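Local coordinates for thylakoid lumenal 15 kDa protein 1, chloroplastic (Arabidopsis thaliana, PDB 3N90) that is of unknown function but belongs to the pentapeptide-repeat family of right-handed quadrilateral beta helices and resides in the chloroplast thylakoid lumen, at residues A[41-46]-A[61-66]; A[81-86]-A[102-107]; A[108-113]-A[133-138]. The protein carries 2 engineered substitutions. All coordinates share one frame; numbering follows the deposited sequence.

Overall arrangement
The three contacts follow one another along the chain and along the axis of a right-handed quadrilateral beta helix. Contacts 1 and 2 each join corresponding stretches of successive coils; their centres are about 10 Å apart, and they touch directly, since 61-66 and 81-86 are themselves neighbours, with L63 N probably hydrogen-bonded to N82 O. Contact 3 lies about 11 Å beyond contact 2 and about 18 Å from contact 1, centre to centre, and does not touch contact 1. It joins the end of the repeat region to the segment that enters helix 137-140, after helix 116-125. The series thus runs from regular coil stacking to the C-terminal cap of the solenoid, with A107 O and T137 OG1 hydrogen-bonded where contacts 2 and 3 adjoin.

Contact 1 (A[41-46]-A[61-66])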
loop_
_atom_site.group_PDB
_atom_site.type_symbol
_atom_site.label_atom_id
_atom_site.label_comp_id
_atom_site.label_asym_id
_atom_site.label_seq_id
_atom_site.Cartn_x
_atom_site.Cartn_y
_atom_site.Cartn_z
ATOM N N ALA A 41 1.529 -5.123 -10.345
ATOM C CA ALA A 41 0.952 -6.273 -9.662
ATOM C C ALA A 41 -0.459 -5.905 -9.257
ATOM O O ALA A 41 -0.744 -4.738 -9.021
ATOM C CB ALA A 41 1.756 -6.673 -8.428
ATOM N N ASN A 42 -1.316 -6.912 -9.156
ATOM C CA ASN A 42 -2.701 -6.729 -8.753
ATOM C C ASN A 42 -2.947 -7.227 -7.332
ATOM O O ASN A 42 -2.943 -8.437 -7.073
ATOM C CB ASN A 42 -3.615 -7.494 -9.720
ATOM C CG ASN A 42 -5.093 -7.139 -9.552
ATOM O OD1 ASN A 42 -5.475 -6.384 -8.665
ATOM N ND2 ASN A 42 -5.928 -7.717 -10.421
ATOM N N PHE A 43 -3.103 -6.289 -6.394
ATOM C CA PHE A 43 -3.493 -6.627 -5.012
ATOM C C PHE A 43 -4.893 -6.119 -4.676
ATOM O O PHE A 43 -5.188 -5.887 -3.520
ATOM C CB PHE A 43 -2.524 -6.027 -3.971
ATOM C CG PHE A 43 -1.114 -6.623 -4.004
ATOM C CD1 PHE A 43 -0.840 -7.822 -3.344
ATOM C CD2 PHE A 43 -0.092 -5.993 -4.700
ATOM C CE1 PHE A 43 0.431 -8.386 -3.330
ATOM C CE2 PHE A 43 1.216 -6.565 -4.721
ATOM C CZ PHE A 43 1.457 -7.772 -4.029
ATOM N N LYS A 44 -5.744 -5.920 -5.678
ATOM C CA LYS A 44 -7.053 -5.307 -5.391
ATOM C C LYS A 44 -7.821 -6.138 -4.372
ATOM O O LYS A 44 -7.955 -7.347 -4.547
ATOM C CB LYS A 44 -7.871 -5.141 -6.678
ATOM C CG LYS A 44 -9.267 -4.548 -6.435
ATOM C CD LYS A 44 -9.888 -4.094 -7.749
ATOM C CE LYS A 44 -11.132 -3.263 -7.472
ATOM N NZ LYS A 44 -11.670 -2.673 -8.714
ATOM N N GLY A 45 -8.263 -5.509 -3.285
ATOM C CA GLY A 45 -8.996 -6.200 -2.207
ATOM C C GLY A 45 -8.251 -7.287 -1.472
ATOM O O GLY A 45 -8.867 -8.111 -0.770
ATOM N N ALA A 46 -6.919 -7.332 -1.632
ATOM C CA ALA A 46 -6.126 -8.294 -0.899
ATOM C C ALA A 46 -6.110 -7.968 0.605
ATOM O O ALA A 46 -6.306 -6.814 1.014
ATOM C CB ALA A 46 -4.717 -8.366 -1.435
ATOM N N ALA A 61 1.109 -0.596 -9.367
ATOM C CA ALA A 61 0.347 -1.683 -8.764
ATOM C C ALA A 61 -1.067 -1.210 -8.424
ATOM O O ALA A 61 -1.283 -0.012 -8.202
ATOM C CB ALA A 61 1.046 -2.202 -7.526
ATOM N N ASP A 62 -2.001 -2.150 -8.370
ATOM C CA ASP A 62 -3.355 -1.901 -7.851
ATOM C C ASP A 62 -3.500 -2.383 -6.403
ATOM O O ASP A 62 -3.569 -3.582 -6.132
ATOM C CB ASP A 62 -4.394 -2.560 -8.757
ATOM C CG ASP A 62 -5.822 -2.060 -8.482
ATOM O OD1 ASP A 62 -6.018 -1.309 -7.497
ATOM O OD2 ASP A 62 -6.742 -2.459 -9.244
ATOM N N LEU A 63 -3.475 -1.450 -5.459
ATOM C CA LEU A 63 -3.770 -1.796 -4.070
ATOM C C LEU A 63 -5.182 -1.287 -3.619
ATOM O O LEU A 63 -5.466 -1.141 -2.416
ATOM C CB LEU A 63 -2.655 -1.284 -3.171
ATOM C CG LEU A 63 -1.376 -2.139 -3.049
ATOM C CD1 LEU A 63 -0.417 -1.255 -2.290
ATOM C CD2 LEU A 63 -1.596 -3.375 -2.207
ATOM N N SER A 64 -6.032 -0.986 -4.591
ATOM C CA SER A 64 -7.367 -0.438 -4.278
ATOM C C SER A 64 -8.147 -1.414 -3.396
ATOM O O SER A 64 -8.030 -2.628 -3.567
ATOM C CB SER A 64 -8.141 -0.031 -5.540
ATOM O OG SER A 64 -8.457 -1.132 -6.357
ATOM N N GLU A 65 -8.841 -0.872 -2.400
ATOM C CA GLU A 65 -9.646 -1.647 -1.441
ATOM C C GLU A 65 -8.872 -2.711 -0.639
ATOM O O GLU A 65 -9.462 -3.602 -0.003
ATOM C CB GLU A 65 -10.897 -2.228 -2.151
ATOM C CG GLU A 65 -12.103 -1.225 -2.256
ATOM C CD GLU A 65 -13.006 -1.139 -0.987
ATOM O OE1 GLU A 65 -12.518 -0.866 0.144
ATOM O OE2 GLU A 65 -14.243 -1.307 -1.123
ATOM N N ALA A 66 -7.544 -2.620 -0.663
ATOM C CA ALA A 66 -6.721 -3.515 0.127
ATOM C C ALA A 66 -6.756 -3.190 1.619
ATOM O O ALA A 66 -6.859 -2.022 2.010
ATOM C CB ALA A 66 -5.283 -3.492 -0.383
HETATM O O HOH W 1 -6.901 -4.523 -10.615
#
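F43 and L63 both turn CG away from their own carbonyl carbon and beside the backbone N, which lays the two side chains alongside each other, pointing the same way, with F43 CB 3.3 Å from L63 CD2. N42 and D62 adopt the other setting, CG opposite the backbone N (chi1 -168° and -166°), and their amide and carboxylate lie in planes 3° apart. Each flat group closes an Asx turn: K44 N reaches N42 OD1 at 3.0 Å, while D62 OD1 takes both S64 N and S64 OG, the hydroxyl at 2.7 Å. Matched residues are twenty positions apart in the sequence, one coil of the pentapeptide beta helix, and F43 and L63 hold the inward central position of their repeats, F43 also meeting the rings of F23 and F33. Parallel backbone bonds join the coils: D62 N to A41 O (2.9 Å), F43 N to D62 O (2.8 Å), and G45 N to S64 O (2.9 Å), the last between the type II turns F43-A46 and L63-A66. Outside, the extended K44 chain passes S64, CG lying 3.5 Å from S64 OG, yet K44 NZ stays 5.0 Å from D62 OD2, too far for a salt bridge.

Contact 2 (A[81-86]-A[102-107])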
loop_
_atom_site.group_PDB
_atom_site.type_symbol
_atom_site.label_atom_id
_atom_site.label_comp_id
_atom_site.label_asym_id
_atom_site.label_seq_id
_atom_site.Cartn_x
_atom_site.Cartn_y
_atom_site.Cartn_z
ATOM N N VAL A 81 0.528 4.148 -8.044
ATOM C CA VAL A 81 -0.159 3.017 -7.454
ATOM C C VAL A 81 -1.576 3.461 -7.170
ATOM O O VAL A 81 -1.791 4.588 -6.746
ATOM C CB VAL A 81 0.511 2.617 -6.113
ATOM C CG1 VAL A 81 -0.350 1.627 -5.320
ATOM C CG2 VAL A 81 1.928 2.035 -6.352
ATOM N N ASN A 82 -2.534 2.567 -7.390
ATOM C CA ASN A 82 -3.901 2.854 -7.035
ATOM C C ASN A 82 -4.143 2.450 -5.589
ATOM O O ASN A 82 -4.056 1.262 -5.234
ATOM C CB ASN A 82 -4.847 2.145 -7.991
ATOM C CG ASN A 82 -6.278 2.625 -7.855
ATOM O OD1 ASN A 82 -6.623 3.346 -6.918
ATOM N ND2 ASN A 82 -7.123 2.218 -8.799
ATOM N N LEU A 83 -4.367 3.453 -4.740
ATOM C CA LEU A 83 -4.682 3.206 -3.343
ATOM C C LEU A 83 -6.122 3.625 -2.943
ATOM O O LEU A 83 -6.410 3.806 -1.758
ATOM C CB LEU A 83 -3.662 3.852 -2.398
ATOM C CG LEU A 83 -2.247 3.222 -2.276
ATOM C CD1 LEU A 83 -1.350 4.256 -1.577
ATOM C CD2 LEU A 83 -2.261 1.940 -1.527
ATOM N N THR A 84 -6.991 3.725 -3.937
ATOM C CA THR A 84 -8.393 4.090 -3.707
ATOM C C THR A 84 -8.999 3.132 -2.689
ATOM O O THR A 84 -8.937 1.894 -2.865
ATOM C CB THR A 84 -9.217 4.017 -5.002
ATOM O OG1 THR A 84 -8.700 4.925 -5.974
ATOM C CG2 THR A 84 -10.700 4.360 -4.719
ATOM N N ASN A 85 -9.538 3.709 -1.614
ATOM C CA ASN A 85 -10.189 2.991 -0.526
ATOM C C ASN A 85 -9.313 2.007 0.264
ATOM O O ASN A 85 -9.827 1.169 1.010
ATOM C CB ASN A 85 -11.451 2.281 -1.042
ATOM C CG ASN A 85 -12.575 3.256 -1.365
ATOM O OD1 ASN A 85 -12.898 4.116 -0.551
ATOM N ND2 ASN A 85 -13.183 3.104 -2.533
ATOM N N ALA A 86 -7.997 2.121 0.124
ATOM C CA ALA A 86 -7.100 1.244 0.819
ATOM C C ALA A 86 -7.039 1.669 2.279
ATOM O O ALA A 86 -7.037 2.885 2.594
ATOM C CB ALA A 86 -5.698 1.276 0.166
ATOM N N SER A 102 0.435 8.632 -7.276
ATOM C CA SER A 102 -0.499 7.641 -6.737
ATOM C C SER A 102 -1.892 8.222 -6.493
ATOM O O SER A 102 -2.047 9.419 -6.224
ATOM C CB SER A 102 0.070 6.976 -5.500
ATOM O OG SER A 102 1.155 6.142 -5.947
ATOM N N ASN A 103 -2.898 7.380 -6.662
ATOM C CA ASN A 103 -4.274 7.790 -6.397
ATOM C C ASN A 103 -4.631 7.363 -4.995
ATOM O O ASN A 103 -4.700 6.169 -4.715
ATOM C CB ASN A 103 -5.215 7.155 -7.448
ATOM C CG ASN A 103 -6.702 7.470 -7.188
ATOM O OD1 ASN A 103 -7.052 8.152 -6.222
ATOM N ND2 ASN A 103 -7.570 6.957 -8.053
ATOM N N ILE A 104 -4.859 8.326 -4.102
ATOM C CA ILE A 104 -5.155 8.024 -2.700
ATOM C C ILE A 104 -6.565 8.433 -2.269
ATOM O O ILE A 104 -6.793 8.677 -1.079
ATOM C CB ILE A 104 -4.130 8.621 -1.734
ATOM C CG1 ILE A 104 -4.065 10.161 -1.862
ATOM C CG2 ILE A 104 -2.750 7.958 -1.983
ATOM C CD1 ILE A 104 -3.311 10.830 -0.737
ATOM N N THR A 105 -7.463 8.488 -3.241
ATOM C CA THR A 105 -8.861 8.862 -3.005
ATOM C C THR A 105 -9.451 7.838 -2.063
ATOM O O THR A 105 -9.553 6.659 -2.421
ATOM C CB THR A 105 -9.693 8.836 -4.300
ATOM O OG1 THR A 105 -9.143 9.737 -5.257
ATOM C CG2 THR A 105 -11.171 9.255 -4.017
ATOM N N GLY A 106 -9.832 8.281 -0.867
ATOM C CA GLY A 106 -10.465 7.417 0.130
ATOM C C GLY A 106 -9.497 6.494 0.849
ATOM O O GLY A 106 -9.902 5.631 1.613
ATOM N N ALA A 107 -8.191 6.691 0.657
ATOM C CA ALA A 107 -7.215 5.945 1.460
ATOM C C ALA A 107 -7.233 6.344 2.947
ATOM O O ALA A 107 -7.434 7.513 3.295
ATOM C CB ALA A 107 -5.802 6.121 0.875
#
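The amides of N82 and N103 lie side by side in nearly parallel, offset planes, 8° apart, with N82 OD1 3.9 Å from N103 ND2. N82 OD1 lies on one side of the N103 plane, displaced from the amide centre, and T84 OG1 comes over that same side, 3.1 Å from N103 ND2 but at an angle too poor for a hydrogen bond. The opposite face of N82 looks to D62 of the preceding coil. At the oxygen edge of N82, T84 OG1 lies in the carbonyl plane on a lone pair of OD1 (2.8 Å), while T84 N comes to the same oxygen from 27° out of plane, closing an Asx turn. N103 OD1 repeats the turn with T105 N; T105 OG1 has a hydrogen-bond partner in D127 OD1. These are matching faces of successive coils in the quadrilateral beta helix, each going on into a type II turn, L83-A86 and I104-A107. The backbone bonds between them are N103 N to V81 O (3.0 Å), L83 N to N103 O (2.7 Å) and N85 N to T105 O (3.1 Å). S102 adds a side-chain bond: with OG beside its backbone N (chi1 -70°), that oxygen accepts from V81 N at 3.0 Å and also bonds to V78 O. Inside the coil L83 and I104 cross, L83 CD1 lying 4.0 Å from I104 CG2, and I104 continues onto L122 and V125 of helix 116-125. At the turn corner, N85 OD1 accepts from A131 N, and G106 O from N130 ND2, tying both turns to the chain that follows that helix.

Contact 3 (A[108-113]-A[133-138]); sequences DFTDVP and TGNATR
T133 meets D108 first, its hydroxyl donating from OG1 to D108 OD2 over 2.7 Å on the anti lone pair of the carboxylate oxygen. With chi1 at 70°, OG1 sits between its own backbone N and carbonyl carbon, and there it also accepts from N135 N (3.2 Å), an ST turn that holds the hydroxyl in place. N135 follows with its amide: ND2 donates to the same OD2 at 3.1 Å, using the syn lone pair, and although the acceptor lies near the amide plane, the amide and carboxylate planes stand 68° apart. D108 OD1 is engaged within its own segment, taking T110 N at 3.0 Å and T110 OG1 at 2.9 Å, the hydroxyl on the syn side. Four donors therefore grip a buried carboxylate, an environment that would be expected to favour its ionised form. After A136, at the N-cap position, T137 opens helix 137-140 and brings CG2 to the edge of the F109 ring, 4.2 Å from F109 CD2, while the backbone of F109 is also tied to this short helix, F109 N bonding to T140 OG1. The hydroxyl of T137 bonds instead to A107 O. R138 NH1 bonds to C123 O and A126 O, close to the disulfide of C123 and C143. The Asx turn at D108, leading into the type II turn F109-V112, is the repeat geometry of the pentapeptide beta helix, here at its C-terminal end, where the following chain folds back to cap the coil.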
loop_
_atom_site.group_PDB
_atom_site.type_symbol
_atom_site.label_atom_id
_atom_site.label_comp_id
_atom_site.label_asym_id
_atom_site.label_seq_id
_atom_site.Cartn_x
_atom_site.Cartn_y
_atom_site.Cartn_z
ATOM N N ASP A 108 -6.991 5.406 3.835
ATOM C CA ASP A 108 -6.964 5.745 5.248
ATOM C C ASP A 108 -5.556 5.689 5.855
ATOM O O ASP A 108 -4.983 4.621 6.052
ATOM C CB ASP A 108 -7.992 4.869 6.013
ATOM C CG ASP A 108 -8.246 5.341 7.424
ATOM O OD1 ASP A 108 -7.309 5.842 8.078
ATOM O OD2 ASP A 108 -9.396 5.155 7.898
ATOM N N PHE A 109 -5.000 6.869 6.182
ATOM C CA PHE A 109 -3.655 6.986 6.705
ATOM C C PHE A 109 -3.567 7.204 8.245
ATOM O O PHE A 109 -2.587 7.746 8.721
ATOM C CB PHE A 109 -2.901 8.125 5.968
ATOM C CG PHE A 109 -2.568 7.828 4.520
ATOM C CD1 PHE A 109 -1.347 7.235 4.206
ATOM C CD2 PHE A 109 -3.427 8.199 3.488
ATOM C CE1 PHE A 109 -0.988 6.975 2.858
ATOM C CE2 PHE A 109 -3.103 7.952 2.142
ATOM C CZ PHE A 109 -1.868 7.332 1.820
ATOM N N THR A 110 -4.577 6.768 9.007
ATOM C CA THR A 110 -4.493 6.823 10.494
ATOM C C THR A 110 -3.253 6.278 11.130
ATOM O O THR A 110 -2.836 5.131 10.870
ATOM C CB THR A 110 -5.658 6.061 11.156
ATOM O OG1 THR A 110 -6.866 6.725 10.857
ATOM C CG2 THR A 110 -5.463 5.972 12.687
ATOM N N ASP A 111 -2.678 7.076 12.031
ATOM C CA ASP A 111 -1.478 6.707 12.771
ATOM C C ASP A 111 -0.338 6.292 11.856
ATOM O O ASP A 111 0.582 5.601 12.286
ATOM C CB ASP A 111 -1.734 5.562 13.753
ATOM C CG ASP A 111 -2.399 5.997 15.010
ATOM O OD1 ASP A 111 -2.494 7.219 15.282
ATOM O OD2 ASP A 111 -2.825 5.076 15.735
ATOM N N VAL A 112 -0.380 6.723 10.596
ATOM C CA VAL A 112 0.783 6.528 9.763
ATOM C C VAL A 112 1.662 7.721 10.078
ATOM O O VAL A 112 1.250 8.875 9.805
ATOM C CB VAL A 112 0.420 6.485 8.252
ATOM C CG1 VAL A 112 1.699 6.499 7.377
ATOM C CG2 VAL A 112 -0.450 5.259 7.971
ATOM N N PRO A 113 2.838 7.461 10.676
ATOM C CA PRO A 113 3.760 8.560 10.954
ATOM C C PRO A 113 4.242 9.129 9.610
ATOM O O PRO A 113 4.543 8.377 8.690
ATOM C CB PRO A 113 4.913 7.874 11.706
ATOM C CG PRO A 113 4.348 6.547 12.159
ATOM C CD PRO A 113 3.398 6.164 11.089
ATOM N N THR A 133 -13.970 2.564 6.066
ATOM C CA THR A 133 -13.925 3.131 7.418
ATOM C C THR A 133 -14.716 4.444 7.595
ATOM O O THR A 133 -14.964 4.869 8.712
ATOM C CB THR A 133 -12.472 3.395 7.940
ATOM O OG1 THR A 133 -11.889 4.485 7.210
ATOM C CG2 THR A 133 -11.579 2.136 7.852
ATOM N N GLY A 134 -15.077 5.106 6.513
ATOM C CA GLY A 134 -15.732 6.405 6.677
ATOM C C GLY A 134 -14.845 7.441 7.392
ATOM O O GLY A 134 -15.339 8.436 7.958
ATOM N N ASN A 135 -13.537 7.192 7.412
ATOM C CA ASN A 135 -12.577 8.222 7.811
ATOM C C ASN A 135 -12.254 9.095 6.594
ATOM O O ASN A 135 -12.216 8.621 5.447
ATOM C CB ASN A 135 -11.331 7.621 8.457
ATOM C CG ASN A 135 -11.543 7.249 9.894
ATOM O OD1 ASN A 135 -12.427 7.808 10.566
ATOM N ND2 ASN A 135 -10.727 6.320 10.402
ATOM N N ALA A 136 -12.082 10.393 6.809
ATOM C CA ALA A 136 -11.844 11.264 5.664
ATOM C C ALA A 136 -10.340 11.291 5.424
ATOM O O ALA A 136 -9.573 11.461 6.377
ATOM C CB ALA A 136 -12.382 12.672 5.923
ATOM N N THR A 137 -9.926 11.092 4.168
ATOM C CA THR A 137 -8.491 10.850 3.868
ATOM C C THR A 137 -7.659 11.991 4.385
ATOM O O THR A 137 -6.670 11.770 5.054
ATOM C CB THR A 137 -8.216 10.610 2.367
ATOM O OG1 THR A 137 -8.857 9.392 1.976
ATOM C CG2 THR A 137 -6.685 10.491 2.079
ATOM N N ARG A 138 -8.135 13.209 4.138
ATOM C CA ARG A 138 -7.503 14.457 4.612
ATOM C C ARG A 138 -7.390 14.559 6.120
ATOM O O ARG A 138 -6.429 15.135 6.616
ATOM C CB ARG A 138 -8.270 15.665 4.076
ATOM C CG ARG A 138 -8.295 15.761 2.559
ATOM C CD ARG A 138 -8.834 17.095 2.091
ATOM N NE ARG A 138 -7.968 18.228 2.435
ATOM C CZ ARG A 138 -6.800 18.499 1.844
ATOM N NH1 ARG A 138 -6.312 17.712 0.893
ATOM N NH2 ARG A 138 -6.098 19.556 2.215
#